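Local coordinates for DSBA-like thioredoxin domain-containing protein (Nitrosomonas europaea, PDB 2IN3) that probably acts as a thiol-disulfide oxidoreductase of the DsbA family, with a putative role as a FrnE-like disulfide isomerase, at residues W11-P16 against S175-L180; D15-W20 against Y91-A96. All blocks are in the same frame, centred on the assembly; numbering follows the deposited sequence.

Contact 1 (W11-P16 against S175-L180); sequences WYIADP and SGFPAL
Ile13 O accepts the backbone N of Ala179 at 2.9 Å. Pro178 CA also makes a CA-H...O contact with Ile13 O, 3.4 Å away. The return bond runs from Ile13 N to Ala179 O, 2.8 Å long and nearly straight at 172°. Together the two N-H bonds make Ile13 and Ala179 a hydrogen-bonded antiparallel pair in the central sheet of the thioredoxin fold. Tyr12 and Leu180 are the adjacent non-hydrogen-bonded pair, where Leu180 CA makes a CA-H...O contact with Trp11 O at 3.3 Å. The peptide bond before Pro178 is cis, which fits the cis-proline of the thioredoxin family. Pro178 touches Cys21 of the probable CxxC motif.

The sheet packs differently on its two faces. On the face of Tyr12 and Leu180, CG of Tyr12 is anti to the backbone N (chi1 179°), which carries the ring forward along its strand toward Pro178. Tyr12 CE1 meets Pro178 CB at 3.5 Å. Tyr12 CD1, farther back on the ring, meets Leu180 CD2 at 3.8 Å. The contacts come at a slant to the ring. Ala14 CB lies over one ring face, toward the rim. Replacing Tyr12 with an alanine would probably open a gap beside Pro178 and leave Leu180 CD2 with less to pack on.

On the other face Ile13 CB faces Ala179 CB, and Trp172 and Ile174 add to the packing. Ile13 CG2 meets the Phe177 ring at its edge, near the ring plane, 3.6 Å from Phe177 CE1.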
loop_
_atom_site.group_PDB
_atom_site.type_symbol
_atom_site.label_atom_id
_atom_site.label_comp_id
_atom_site.label_asym_id
_atom_site.label_seq_id
_atom_site.Cartn_x
_atom_site.Cartn_y
_atom_site.Cartn_z
ATOM N N TRP A 11 6.624 -9.441 2.868
ATOM C CA TRP A 11 5.482 -8.563 3.139
ATOM C C TRP A 11 5.787 -7.096 2.824
ATOM O O TRP A 11 6.706 -6.502 3.409
ATOM C CB TRP A 11 5.042 -8.684 4.607
ATOM C CG TRP A 11 4.454 -10.001 4.968
ATOM C CD1 TRP A 11 5.047 -11.002 5.689
ATOM C CD2 TRP A 11 3.142 -10.473 4.628
ATOM N NE1 TRP A 11 4.178 -12.073 5.827
ATOM C CE2 TRP A 11 3.003 -11.768 5.190
ATOM C CE3 TRP A 11 2.071 -9.925 3.898
ATOM C CZ2 TRP A 11 1.832 -12.538 5.037
ATOM C CZ3 TRP A 11 0.895 -10.688 3.764
ATOM C CH2 TRP A 11 0.798 -11.976 4.325
ATOM N N TYR A 12 4.987 -6.521 1.945
ATOM C CA TYR A 12 5.020 -5.092 1.689
ATOM C C TYR A 12 3.959 -4.423 2.565
ATOM O O TYR A 12 2.764 -4.631 2.365
ATOM C CB TYR A 12 4.763 -4.814 0.194
ATOM C CG TYR A 12 4.757 -3.348 -0.182
ATOM C CD1 TYR A 12 5.751 -2.477 0.279
ATOM C CD2 TYR A 12 3.766 -2.849 -1.002
ATOM C CE1 TYR A 12 5.756 -1.113 -0.114
ATOM C CE2 TYR A 12 3.737 -1.477 -1.400
ATOM C CZ TYR A 12 4.730 -0.634 -0.935
ATOM O OH TYR A 12 4.708 0.684 -1.325
ATOM N N ILE A 13 4.417 -3.669 3.567
ATOM C CA ILE A 13 3.524 -3.106 4.560
ATOM C C ILE A 13 3.366 -1.647 4.191
ATOM O O ILE A 13 4.312 -0.838 4.320
ATOM C CB ILE A 13 4.066 -3.268 6.012
ATOM C CG1 ILE A 13 4.291 -4.764 6.334
ATOM C CG2 ILE A 13 3.100 -2.659 7.000
ATOM C CD1 ILE A 13 5.024 -5.050 7.643
ATOM N N ALA A 14 2.170 -1.323 3.730
ATOM C CA ALA A 14 1.932 -0.049 3.035
ATOM C C ALA A 14 0.475 0.325 3.054
ATOM O O ALA A 14 -0.391 -0.527 3.275
ATOM C CB ALA A 14 2.449 -0.100 1.622
ATOM N N ASP A 15 0.221 1.604 2.842
ATOM C CA ASP A 15 -1.118 2.148 2.764
ATOM C C ASP A 15 -1.184 2.960 1.471
ATOM O O ASP A 15 -0.281 3.764 1.215
ATOM C CB ASP A 15 -1.327 3.086 3.959
ATOM C CG ASP A 15 -2.752 3.580 4.064
ATOM O OD1 ASP A 15 -3.216 4.283 3.137
ATOM O OD2 ASP A 15 -3.424 3.246 5.077
ATOM N N PRO A 16 -2.240 2.761 0.654
ATOM C CA PRO A 16 -2.442 3.504 -0.605
ATOM C C PRO A 16 -2.439 5.039 -0.424
ATOM O O PRO A 16 -2.150 5.759 -1.383
ATOM C CB PRO A 16 -3.864 3.101 -1.028
ATOM C CG PRO A 16 -4.155 1.862 -0.327
ATOM C CD PRO A 16 -3.360 1.843 0.934
ATOM N N SER A 175 7.384 1.011 12.585
ATOM C CA SER A 175 7.358 2.436 12.962
ATOM C C SER A 175 7.395 3.398 11.764
ATOM O O SER A 175 7.141 4.603 11.909
ATOM C CB SER A 175 8.503 2.761 13.926
ATOM O OG SER A 175 9.757 2.592 13.278
ATOM N N GLY A 176 7.719 2.868 10.593
ATOM C CA GLY A 176 7.824 3.686 9.403
ATOM C C GLY A 176 7.246 2.931 8.231
ATOM O O GLY A 176 7.223 1.702 8.225
ATOM N N PHE A 177 6.750 3.668 7.249
ATOM C CA PHE A 177 6.107 3.049 6.071
ATOM C C PHE A 177 6.615 3.792 4.856
ATOM O O PHE A 177 6.909 4.986 4.973
ATOM C CB PHE A 177 4.598 3.140 6.186
ATOM C CG PHE A 177 4.080 2.512 7.442
ATOM C CD1 PHE A 177 3.570 1.217 7.421
ATOM C CD2 PHE A 177 4.183 3.200 8.675
ATOM C CE1 PHE A 177 3.115 0.613 8.604
ATOM C CE2 PHE A 177 3.744 2.614 9.868
ATOM C CZ PHE A 177 3.215 1.302 9.834
ATOM N N PRO A 178 6.775 3.087 3.715
ATOM C CA PRO A 178 6.518 1.654 3.497
ATOM C C PRO A 178 7.508 0.794 4.303
ATOM O O PRO A 178 8.585 1.277 4.631
ATOM C CB PRO A 178 6.833 1.476 2.001
ATOM C CG PRO A 178 7.795 2.589 1.672
ATOM C CD PRO A 178 7.310 3.744 2.506
ATOM N N ALA A 179 7.142 -0.437 4.641
ATOM C CA ALA A 179 8.075 -1.312 5.341
ATOM C C ALA A 179 8.097 -2.626 4.607
ATOM O O ALA A 179 7.139 -2.975 3.911
ATOM C CB ALA A 179 7.669 -1.513 6.793
ATOM N N LEU A 180 9.204 -3.343 4.745
ATOM C CA LEU A 180 9.333 -4.655 4.128
ATOM C C LEU A 180 9.804 -5.610 5.201
ATOM O O LEU A 180 10.772 -5.313 5.932
ATOM C CB LEU A 180 10.359 -4.609 2.982
ATOM C CG LEU A 180 9.850 -3.981 1.664
ATOM C CD1 LEU A 180 11.004 -3.881 0.686
ATOM C CD2 LEU A 180 8.742 -4.772 1.018
#

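Contact 2 (D15-W20 against Y91-A96); sequences DPMCSW and YDTEPA. With PO4 (phosphate ion), chain B.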
loop_
_atom_site.group_PDB
_atom_site.type_symbol
_atom_site.label_atom_id
_atom_site.label_comp_id
_atom_site.label_asym_id
_atom_site.label_seq_id
_atom_site.Cartn_x
_atom_site.Cartn_y
_atom_site.Cartn_z
ATOM N N ASP A 15 0.221 1.604 2.842
ATOM C CA ASP A 15 -1.118 2.148 2.764
ATOM C C ASP A 15 -1.184 2.960 1.471
ATOM O O ASP A 15 -0.281 3.764 1.215
ATOM C CB ASP A 15 -1.327 3.086 3.959
ATOM C CG ASP A 15 -2.752 3.580 4.064
ATOM O OD1 ASP A 15 -3.216 4.283 3.137
ATOM O OD2 ASP A 15 -3.424 3.246 5.077
ATOM N N PRO A 16 -2.240 2.761 0.654
ATOM C CA PRO A 16 -2.442 3.504 -0.605
ATOM C C PRO A 16 -2.439 5.039 -0.424
ATOM O O PRO A 16 -2.150 5.759 -1.383
ATOM C CB PRO A 16 -3.864 3.101 -1.028
ATOM C CG PRO A 16 -4.155 1.862 -0.327
ATOM C CD PRO A 16 -3.360 1.843 0.934
HETATM N N MSE A 17 -2.795 5.530 0.766
HETATM C CA MSE A 17 -2.761 6.987 1.039
HETATM C C MSE A 17 -1.549 7.467 1.825
HETATM O O MSE A 17 -1.599 8.508 2.470
HETATM C CB MSE A 17 -4.056 7.463 1.722
HETATM C CG MSE A 17 -5.275 7.211 0.838
HETATM SE SE MSE A 17 -6.956 7.290 1.794
HETATM C CE MSE A 17 -7.228 9.226 1.869
ATOM N N CYS A 18 -0.464 6.714 1.716
ATOM C CA CYS A 18 0.843 7.089 2.201
ATOM C C CYS A 18 1.717 7.526 1.000
ATOM O O CYS A 18 1.891 6.759 0.056
ATOM C CB CYS A 18 1.450 5.889 2.921
ATOM S SG CYS A 18 3.231 6.038 3.235
ATOM N N SER A 19 2.210 8.770 1.021
ATOM C CA SER A 19 2.842 9.362 -0.159
ATOM C C SER A 19 4.181 8.714 -0.464
ATOM O O SER A 19 4.498 8.502 -1.613
ATOM C CB SER A 19 2.958 10.886 -0.060
ATOM O OG SER A 19 3.722 11.295 1.067
ATOM N N TRP A 20 4.971 8.405 0.558
ATOM C CA TRP A 20 6.236 7.692 0.321
ATOM C C TRP A 20 6.036 6.277 -0.205
ATOM O O TRP A 20 6.941 5.716 -0.860
ATOM C CB TRP A 20 7.153 7.711 1.540
ATOM C CG TRP A 20 7.913 9.019 1.647
ATOM C CD1 TRP A 20 7.686 10.039 2.519
ATOM C CD2 TRP A 20 9.002 9.429 0.820
ATOM N NE1 TRP A 20 8.584 11.064 2.305
ATOM C CE2 TRP A 20 9.415 10.703 1.275
ATOM C CE3 TRP A 20 9.681 8.837 -0.258
ATOM C CZ2 TRP A 20 10.451 11.420 0.662
ATOM C CZ3 TRP A 20 10.721 9.557 -0.861
ATOM C CH2 TRP A 20 11.093 10.820 -0.393
ATOM N N TYR A 91 -9.489 12.326 5.829
ATOM C CA TYR A 91 -8.368 11.462 5.479
ATOM C C TYR A 91 -8.527 10.041 6.089
ATOM O O TYR A 91 -7.728 9.618 6.941
ATOM C CB TYR A 91 -7.048 12.141 5.897
ATOM C CG TYR A 91 -5.890 11.783 4.996
ATOM C CD1 TYR A 91 -5.428 12.679 4.027
ATOM C CD2 TYR A 91 -5.274 10.532 5.089
ATOM C CE1 TYR A 91 -4.371 12.343 3.185
ATOM C CE2 TYR A 91 -4.220 10.180 4.241
ATOM C CZ TYR A 91 -3.780 11.087 3.299
ATOM O OH TYR A 91 -2.751 10.726 2.479
ATOM N N ASP A 92 -9.564 9.323 5.644
ATOM C CA ASP A 92 -9.868 7.971 6.127
ATOM C C ASP A 92 -9.202 6.903 5.268
ATOM O O ASP A 92 -9.635 6.635 4.134
ATOM C CB ASP A 92 -11.383 7.724 6.187
ATOM C CG ASP A 92 -11.736 6.341 6.755
ATOM O OD1 ASP A 92 -10.855 5.682 7.367
ATOM O OD2 ASP A 92 -12.904 5.902 6.605
ATOM N N THR A 93 -8.149 6.292 5.801
ATOM C CA THR A 93 -7.359 5.337 5.030
ATOM C C THR A 93 -7.911 3.894 5.068
ATOM O O THR A 93 -7.470 3.042 4.296
ATOM C CB THR A 93 -5.869 5.342 5.456
ATOM O OG1 THR A 93 -5.775 4.941 6.817
ATOM C CG2 THR A 93 -5.224 6.752 5.350
ATOM N N GLU A 94 -8.893 3.617 5.917
ATOM C CA GLU A 94 -9.350 2.239 6.079
ATOM C C GLU A 94 -10.045 1.618 4.858
ATOM O O GLU A 94 -9.785 0.442 4.542
ATOM C CB GLU A 94 -10.181 2.052 7.374
ATOM C CG GLU A 94 -10.523 0.608 7.711
ATOM C CD GLU A 94 -11.770 0.117 7.002
ATOM O OE1 GLU A 94 -12.534 0.978 6.518
ATOM O OE2 GLU A 94 -12.002 -1.119 6.936
ATOM N N PRO A 95 -11.006 2.341 4.224
ATOM C CA PRO A 95 -11.663 1.709 3.077
ATOM C C PRO A 95 -10.727 1.289 1.931
ATOM O O PRO A 95 -10.925 0.219 1.371
ATOM C CB PRO A 95 -12.658 2.777 2.620
ATOM C CG PRO A 95 -13.030 3.468 3.920
ATOM C CD PRO A 95 -11.667 3.619 4.565
ATOM N N ALA A 96 -9.720 2.103 1.607
ATOM C CA ALA A 96 -8.804 1.741 0.540
ATOM C C ALA A 96 -8.003 0.505 0.961
ATOM O O ALA A 96 -7.794 -0.395 0.153
ATOM C CB ALA A 96 -7.865 2.914 0.193
HETATM P P PO4 B . 2.154 11.072 4.290
HETATM O O1 PO4 B . 2.077 12.480 4.809
HETATM O O2 PO4 B . 1.364 10.092 5.132
HETATM O O3 PO4 B . 1.687 11.052 2.867
HETATM O O4 PO4 B . 3.611 10.637 4.427
HETATM O O HOH W 1 -5.769 4.391 2.263
#
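Met17, present as selenomethionine, fits closely against Tyr91 and Thr93. Its chain bends at chi3 (81°) and brings CE over the centre of one face of the Tyr91 ring. Met17 CE lies 4.0 Å from the centroid of the Tyr91 ring, a CH-pi contact. Met17 SE sits obliquely to the same ring as a Met-aromatic contact, and it lies 3.8 Å from Thr93 CA. The Met17 and Tyr91 side chains run past each other in opposite directions. Tyr91 OH thereby reaches Met17 O, which lies in the ring plane at its edge. The hydroxyl donates to this carbonyl, but the modelled bond is very short and its exact length is doubtful. Phe89, Phe122 and Val129 also touch Met17. Beside it, Pro16 CG rests on Ala96 CB at 3.9 Å. Asp15 OD2 lies 3.2 Å from Thr93 CB, and these two side chains cross at about a right angle.

Asp15 to Cys18 forms a type I turn that leads into helix 19-35, the probable CxxC helix of the thioredoxin fold. Asp15 OD1 also closes an Asx turn, using its anti lone pair to accept Met17 N at 2.7 Å. Asp92, ahead of the turn into helix 94-106, accepts Glu94 N through OD1 in a capping bond.

The looser side is bridged by water. One water donates to both Asp15 OD1 and Thr93 O. Farther along, Cys18 and Ser19 make no contact with residues 91-96. Ser19 turns to a phosphate, probably from the crystallisation liquor. Ser19 N and OG both donate to phosphate O3, with OG 2.7 Å from it, and His67 binds the same ion.

Contacts 1 and 2 share Asp15 and Pro16, and their centres lie about 11 Å apart. In contact 1 the chain still runs as a strand of the central sheet. In contact 2 it has left strand 9-14 and turns into helix 19-35, against the start of helix 94-106. The two meet around the probable CxxC site of Cys18 and Cys21. Phe177 O, just before the cis-proline, lies 4.2 Å from Cys18 SG. Pro178 CD packs on Trp20 O at 3.9 Å. Contact 1 places the cis-proline next to the probable site, and contact 2 includes the turn that leads to Cys18. A glycerol, probably from the crystallisation liquor, lies about 4 Å from the Pro178 side chain.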